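PDB 3HSI: phosphatidylserine synthase from Haemophilus influenzae, which belongs to the phospholipase D superfamily and is built, like other members, around mixed beta sheets flanked by helices. Local coordinates for residues 38-46 with 146-157. Numbering follows the deposited sequence.
Sequences FKTQIIELI and FVFDDTVLYSGA
L45 sits over one face of the F148 ring. Its CB makes a CH-pi contact, 3.7 Å from the centroid of that ring and 15° off the ring normal. The two side chains cross at about a right angle, and L45 CD1 sits outside the rim, 3.5 Å from F148 CD1. I46 meets the ring farther round, its CG1 3.5 Å from F148 CE2. L45 CD2 also reaches CG2 of T151, the last residue of the type II' turn that joins the two strands.

The helix thus packs on one side of a beta hairpin, running nearly antiparallel to strand 151-155, with 153° between their directions. The hairpin lies within the phospholipase D active-site motif. Alternate residues F146, F148, T151, L153 and S155 point toward the helix, while V147 and V152 face helix 181-195 on the far side.

L153 fills the middle. Its CD2 lies 3.7 Å from both F38 CE1 and I42 CG1, and the I42 and L153 side chains cross at about a right angle. The CB of F38 leaves the helix to one side of the hairpin; with CG anti to the backbone N (chi1 177°) the ring swings in to the strands. I42 CD1 lies above one face of this ring, and S155 OG lies above the opposite one, near the rim. L153 CG is in the ring plane, at the edge. F38 CE2 touches A157 CB at 3.5 Å. The S155 hydroxyl accepts from A157 N in an ST turn and also bonds to R174 O.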
ATOM      1  N   PHE C  38      -2.426  32.674  13.622  1.00 21.24           N
ATOM      2  CA  PHE C  38      -1.452  31.601  13.631  1.00 21.73           C
ATOM      3  C   PHE C  38      -0.059  32.097  13.207  1.00 21.81           C
ATOM      4  O   PHE C  38       0.932  31.849  13.894  1.00 21.58           O
ATOM      5  CB  PHE C  38      -1.965  30.481  12.685  1.00 22.48           C
ATOM      6  CG  PHE C  38      -1.024  29.304  12.531  1.00 23.75           C
ATOM      7  CD1 PHE C  38      -0.534  28.612  13.661  1.00 25.33           C
ATOM      8  CD2 PHE C  38      -0.680  28.855  11.270  1.00 23.01           C
ATOM      9  CE1 PHE C  38       0.331  27.483  13.507  1.00 26.73           C
ATOM     10  CE2 PHE C  38       0.182  27.758  11.095  1.00 24.26           C
ATOM     11  CZ  PHE C  38       0.686  27.058  12.207  1.00 23.43           C
ATOM     12  N   LYS C  39       0.011  32.786  12.065  1.00 21.93           N
ATOM     13  CA  LYS C  39       1.226  33.450  11.651  1.00 21.87           C
ATOM     14  C   LYS C  39       1.771  34.377  12.749  1.00 22.07           C
ATOM     15  O   LYS C  39       2.949  34.366  13.063  1.00 22.16           O
ATOM     16  CB  LYS C  39       0.996  34.265  10.388  1.00 21.73           C
ATOM     17  CG  LYS C  39       2.295  34.913   9.911  1.00 21.87           C
ATOM     18  CD  LYS C  39       2.137  35.719   8.654  1.00 24.59           C
ATOM     19  CE  LYS C  39       3.419  36.414   8.335  1.00 24.63           C
ATOM     20  NZ  LYS C  39       3.230  37.365   7.199  1.00 25.80           N
ATOM     21  N   THR C  40       0.912  35.189  13.335  1.00 22.60           N
ATOM     22  CA  THR C  40       1.378  36.095  14.381  1.00 23.27           C
ATOM     23  C   THR C  40       1.956  35.347  15.592  1.00 23.37           C
ATOM     24  O   THR C  40       3.010  35.717  16.100  1.00 23.75           O
ATOM     25  CB  THR C  40       0.238  36.997  14.779  1.00 23.48           C
ATOM     26  OG1 THR C  40      -0.302  37.546  13.569  1.00 25.54           O
ATOM     27  CG2 THR C  40       0.733  38.145  15.692  1.00 22.17           C
ATOM     28  N   GLN C  41       1.267  34.294  16.033  1.00 23.13           N
ATOM     29  CA  GLN C  41       1.753  33.465  17.132  1.00 24.03           C
ATOM     30  C   GLN C  41       3.104  32.797  16.849  1.00 22.87           C
ATOM     31  O   GLN C  41       4.011  32.902  17.662  1.00 22.99           O
ATOM     32  CB  GLN C  41       0.707  32.427  17.589  1.00 23.63           C
ATOM     33  CG  GLN C  41      -0.321  32.975  18.567  1.00 27.56           C
ATOM     34  CD  GLN C  41       0.279  33.868  19.643  1.00 30.83           C
ATOM     35  OE1 GLN C  41       1.183  33.474  20.363  1.00 32.81           O
ATOM     36  NE2 GLN C  41      -0.212  35.089  19.731  1.00 33.11           N
ATOM     37  N   ILE C  42       3.249  32.161  15.692  1.00 23.20           N
ATOM     38  CA  ILE C  42       4.546  31.599  15.275  1.00 23.27           C
ATOM     39  C   ILE C  42       5.656  32.641  15.464  1.00 23.77           C
ATOM     40  O   ILE C  42       6.612  32.400  16.170  1.00 23.56           O
ATOM     41  CB  ILE C  42       4.544  31.087  13.814  1.00 23.61           C
ATOM     42  CG1 ILE C  42       3.611  29.894  13.669  1.00 21.54           C
ATOM     43  CG2 ILE C  42       5.972  30.681  13.361  1.00 21.91           C
ATOM     44  CD1 ILE C  42       3.229  29.655  12.227  1.00 21.48           C
ATOM     45  N   ILE C  43       5.494  33.803  14.858  1.00 24.08           N
ATOM     46  CA  ILE C  43       6.483  34.858  14.958  1.00 24.74           C
ATOM     47  C   ILE C  43       6.820  35.280  16.402  1.00 25.04           C
ATOM     48  O   ILE C  43       7.989  35.340  16.777  1.00 24.55           O
ATOM     49  CB  ILE C  43       6.089  36.068  14.115  1.00 25.11           C
ATOM     50  CG1 ILE C  43       6.073  35.654  12.637  1.00 25.29           C
ATOM     51  CG2 ILE C  43       7.072  37.241  14.372  1.00 23.91           C
ATOM     52  CD1 ILE C  43       5.618  36.762  11.664  1.00 26.21           C
ATOM     53  N   GLU C  44       5.792  35.508  17.209  1.00 25.05           N
ATOM     54  CA  GLU C  44       5.957  35.929  18.599  1.00 25.30           C
ATOM     55  C   GLU C  44       6.679  34.852  19.448  1.00 24.67           C
ATOM     56  O   GLU C  44       7.541  35.152  20.323  1.00 22.94           O
ATOM     57  CB  GLU C  44       4.564  36.178  19.167  1.00 26.49           C
ATOM     58  CG  GLU C  44       4.539  36.971  20.421  1.00 31.98           C
ATOM     59  CD  GLU C  44       3.125  37.361  20.837  1.00 37.82           C
ATOM     60  OE1 GLU C  44       2.176  37.142  20.049  1.00 41.48           O
ATOM     61  OE2 GLU C  44       2.965  37.894  21.959  1.00 39.82           O
ATOM     62  N   LEU C  45       6.323  33.604  19.182  1.00 22.74           N
ATOM     63  CA  LEU C  45       6.912  32.473  19.885  1.00 23.04           C
ATOM     64  C   LEU C  45       8.388  32.260  19.505  1.00 23.31           C
ATOM     65  O   LEU C  45       9.222  31.959  20.391  1.00 23.59           O
ATOM     66  CB  LEU C  45       6.090  31.190  19.648  1.00 22.89           C
ATOM     67  CG  LEU C  45       4.784  31.179  20.452  1.00 23.55           C
ATOM     68  CD1 LEU C  45       4.004  29.925  20.117  1.00 22.66           C
ATOM     69  CD2 LEU C  45       5.038  31.333  21.987  1.00 18.66           C
ATOM     70  N   ILE C  46       8.717  32.451  18.221  1.00 22.37           N
ATOM     71  CA  ILE C  46      10.101  32.328  17.757  1.00 22.62           C
ATOM     72  C   ILE C  46      10.957  33.422  18.402  1.00 23.21           C
ATOM     73  O   ILE C  46      12.032  33.123  18.943  1.00 23.05           O
ATOM     74  CB  ILE C  46      10.220  32.375  16.214  1.00 22.32           C
ATOM     75  CG1 ILE C  46       9.669  31.081  15.579  1.00 23.12           C
ATOM     76  CG2 ILE C  46      11.682  32.580  15.769  1.00 21.83           C
ATOM     77  CD1 ILE C  46       9.420  31.203  14.074  1.00 20.31           C
ATOM     78  N   PHE C 146       4.640  22.259  17.088  1.00 23.29           N
ATOM     79  CA  PHE C 146       5.765  23.143  17.192  1.00 23.03           C
ATOM     80  C   PHE C 146       5.976  23.333  18.684  1.00 22.99           C
ATOM     81  O   PHE C 146       5.040  23.595  19.424  1.00 22.44           O
ATOM     82  CB  PHE C 146       5.451  24.530  16.615  1.00 23.89           C
ATOM     83  CG  PHE C 146       4.988  24.536  15.193  1.00 24.46           C
ATOM     84  CD1 PHE C 146       5.158  23.436  14.362  1.00 26.64           C
ATOM     85  CD2 PHE C 146       4.404  25.678  14.673  1.00 27.45           C
ATOM     86  CE1 PHE C 146       4.733  23.460  13.035  1.00 27.70           C
ATOM     87  CE2 PHE C 146       3.990  25.728  13.349  1.00 29.17           C
ATOM     88  CZ  PHE C 146       4.163  24.604  12.517  1.00 28.63           C
ATOM     89  N   VAL C 147       7.214  23.210  19.138  1.00 22.98           N
ATOM     90  CA  VAL C 147       7.500  23.436  20.523  1.00 21.90           C
ATOM     91  C   VAL C 147       8.485  24.576  20.593  1.00 22.53           C
ATOM     92  O   VAL C 147       9.536  24.522  19.965  1.00 21.83           O
ATOM     93  CB  VAL C 147       8.075  22.172  21.196  1.00 22.40           C
ATOM     94  CG1 VAL C 147       8.506  22.460  22.666  1.00 21.24           C
ATOM     95  CG2 VAL C 147       7.080  20.994  21.093  1.00 22.08           C
ATOM     96  N   PHE C 148       8.123  25.613  21.347  1.00 23.19           N
ATOM     97  CA  PHE C 148       9.013  26.744  21.607  1.00 24.10           C
ATOM     98  C   PHE C 148       9.189  26.759  23.091  1.00 24.42           C
ATOM     99  O   PHE C 148       8.248  27.073  23.826  1.00 25.57           O
ATOM    100  CB  PHE C 148       8.390  28.069  21.144  1.00 24.02           C
ATOM    101  CG  PHE C 148       7.901  28.043  19.715  1.00 24.09           C
ATOM    102  CD1 PHE C 148       6.607  27.639  19.416  1.00 24.37           C
ATOM    103  CD2 PHE C 148       8.731  28.432  18.670  1.00 23.94           C
ATOM    104  CE1 PHE C 148       6.160  27.623  18.118  1.00 24.23           C
ATOM    105  CE2 PHE C 148       8.283  28.424  17.358  1.00 22.20           C
ATOM    106  CZ  PHE C 148       7.012  28.010  17.072  1.00 21.77           C
ATOM    107  N   ASP C 149      10.392  26.429  23.540  1.00 24.45           N
ATOM    108  CA  ASP C 149      10.655  26.291  24.955  1.00 24.75           C
ATOM    109  C   ASP C 149       9.618  25.360  25.559  1.00 24.59           C
ATOM    110  O   ASP C 149       9.626  24.176  25.196  1.00 24.57           O
ATOM    111  CB  ASP C 149      10.772  27.664  25.639  1.00 24.82           C
ATOM    112  CG  ASP C 149      12.003  28.422  25.172  1.00 25.62           C
ATOM    113  OD1 ASP C 149      12.752  27.869  24.337  1.00 25.31           O
ATOM    114  OD2 ASP C 149      12.225  29.566  25.628  1.00 27.25           O
ATOM    115  N   ASP C 150       8.736  25.885  26.421  1.00 24.62           N
ATOM    116  CA  ASP C 150       7.690  25.117  27.105  1.00 25.21           C
ATOM    117  C   ASP C 150       6.266  25.343  26.523  1.00 25.25           C
ATOM    118  O   ASP C 150       5.259  25.010  27.177  1.00 24.83           O
ATOM    119  CB  ASP C 150       7.674  25.452  28.600  1.00 26.39           C
ATOM    120  CG  ASP C 150       8.876  24.897  29.363  1.00 29.17           C
ATOM    121  OD1 ASP C 150       9.493  23.887  28.930  1.00 32.15           O
ATOM    122  OD2 ASP C 150       9.197  25.475  30.435  1.00 32.10           O
ATOM    123  N   THR C 151       6.176  25.875  25.299  1.00 24.75           N
ATOM    124  CA  THR C 151       4.885  26.121  24.656  1.00 24.91           C
ATOM    125  C   THR C 151       4.664  25.233  23.413  1.00 25.16           C
ATOM    126  O   THR C 151       5.524  25.175  22.519  1.00 25.49           O
ATOM    127  CB  THR C 151       4.730  27.637  24.341  1.00 24.87           C
ATOM    128  OG1 THR C 151       4.901  28.351  25.567  1.00 25.09           O
ATOM    129  CG2 THR C 151       3.363  27.985  23.798  1.00 23.52           C
ATOM    130  N   VAL C 152       3.531  24.523  23.374  1.00 24.41           N
ATOM    131  CA  VAL C 152       3.144  23.775  22.190  1.00 22.99           C
ATOM    132  C   VAL C 152       2.168  24.584  21.318  1.00 23.13           C
ATOM    133  O   VAL C 152       1.140  25.061  21.801  1.00 22.35           O
ATOM    134  CB  VAL C 152       2.554  22.407  22.527  1.00 23.32           C
ATOM    135  CG1 VAL C 152       2.085  21.707  21.266  1.00 23.10           C
ATOM    136  CG2 VAL C 152       3.593  21.526  23.216  1.00 24.28           C
ATOM    137  N   LEU C 153       2.504  24.735  20.033  1.00 22.34           N
ATOM    138  CA  LEU C 153       1.557  25.265  19.057  1.00 22.57           C
ATOM    139  C   LEU C 153       1.199  24.110  18.128  1.00 22.26           C
ATOM    140  O   LEU C 153       2.036  23.636  17.373  1.00 22.60           O
ATOM    141  CB  LEU C 153       2.162  26.451  18.300  1.00 21.21           C
ATOM    142  CG  LEU C 153       1.249  27.283  17.389  1.00 23.06           C
ATOM    143  CD1 LEU C 153       0.038  27.865  18.150  1.00 22.01           C
ATOM    144  CD2 LEU C 153       2.021  28.439  16.705  1.00 20.08           C
ATOM    145  N   TYR C 154      -0.034  23.639  18.221  1.00 22.72           N
ATOM    146  CA  TYR C 154      -0.446  22.452  17.487  1.00 23.30           C
ATOM    147  C   TYR C 154      -1.403  22.835  16.362  1.00 23.64           C
ATOM    148  O   TYR C 154      -2.369  23.569  16.588  1.00 24.21           O
ATOM    149  CB  TYR C 154      -1.086  21.427  18.427  1.00 23.03           C
ATOM    150  CG  TYR C 154      -1.250  20.051  17.799  1.00 24.91           C
ATOM    151  CD1 TYR C 154      -0.281  19.058  17.978  1.00 22.69           C
ATOM    152  CD2 TYR C 154      -2.378  19.747  17.001  1.00 24.09           C
ATOM    153  CE1 TYR C 154      -0.427  17.799  17.381  1.00 23.46           C
ATOM    154  CE2 TYR C 154      -2.524  18.515  16.410  1.00 23.50           C
ATOM    155  CZ  TYR C 154      -1.547  17.537  16.603  1.00 24.34           C
ATOM    156  OH  TYR C 154      -1.700  16.311  15.996  1.00 24.95           O
ATOM    157  N   SER C 155      -1.148  22.314  15.163  1.00 22.76           N
ATOM    158  CA  SER C 155      -1.979  22.612  14.010  1.00 23.95           C
ATOM    159  C   SER C 155      -1.709  21.655  12.862  1.00 23.90           C
ATOM    160  O   SER C 155      -0.587  21.145  12.708  1.00 24.30           O
ATOM    161  CB  SER C 155      -1.702  24.023  13.491  1.00 23.58           C
ATOM    162  OG  SER C 155      -2.554  24.286  12.400  1.00 24.01           O
ATOM    163  N   GLY C 156      -2.720  21.454  12.028  1.00 23.67           N
ATOM    164  CA  GLY C 156      -2.534  20.630  10.817  1.00 23.82           C
ATOM    165  C   GLY C 156      -1.764  21.377   9.721  1.00 23.70           C
ATOM    166  O   GLY C 156      -1.411  20.787   8.705  1.00 22.43           O
ATOM    167  N   ALA C 157      -1.485  22.669   9.949  1.00 23.99           N
ATOM    168  CA  ALA C 157      -0.953  23.587   8.910  1.00 24.77           C
ATOM    169  C   ALA C 157       0.526  23.359   8.638  1.00 24.93           C
ATOM    170  O   ALA C 157       1.297  23.108   9.572  1.00 25.77           O
ATOM    171  CB  ALA C 157      -1.155  25.030   9.333  1.00 25.36           C
TER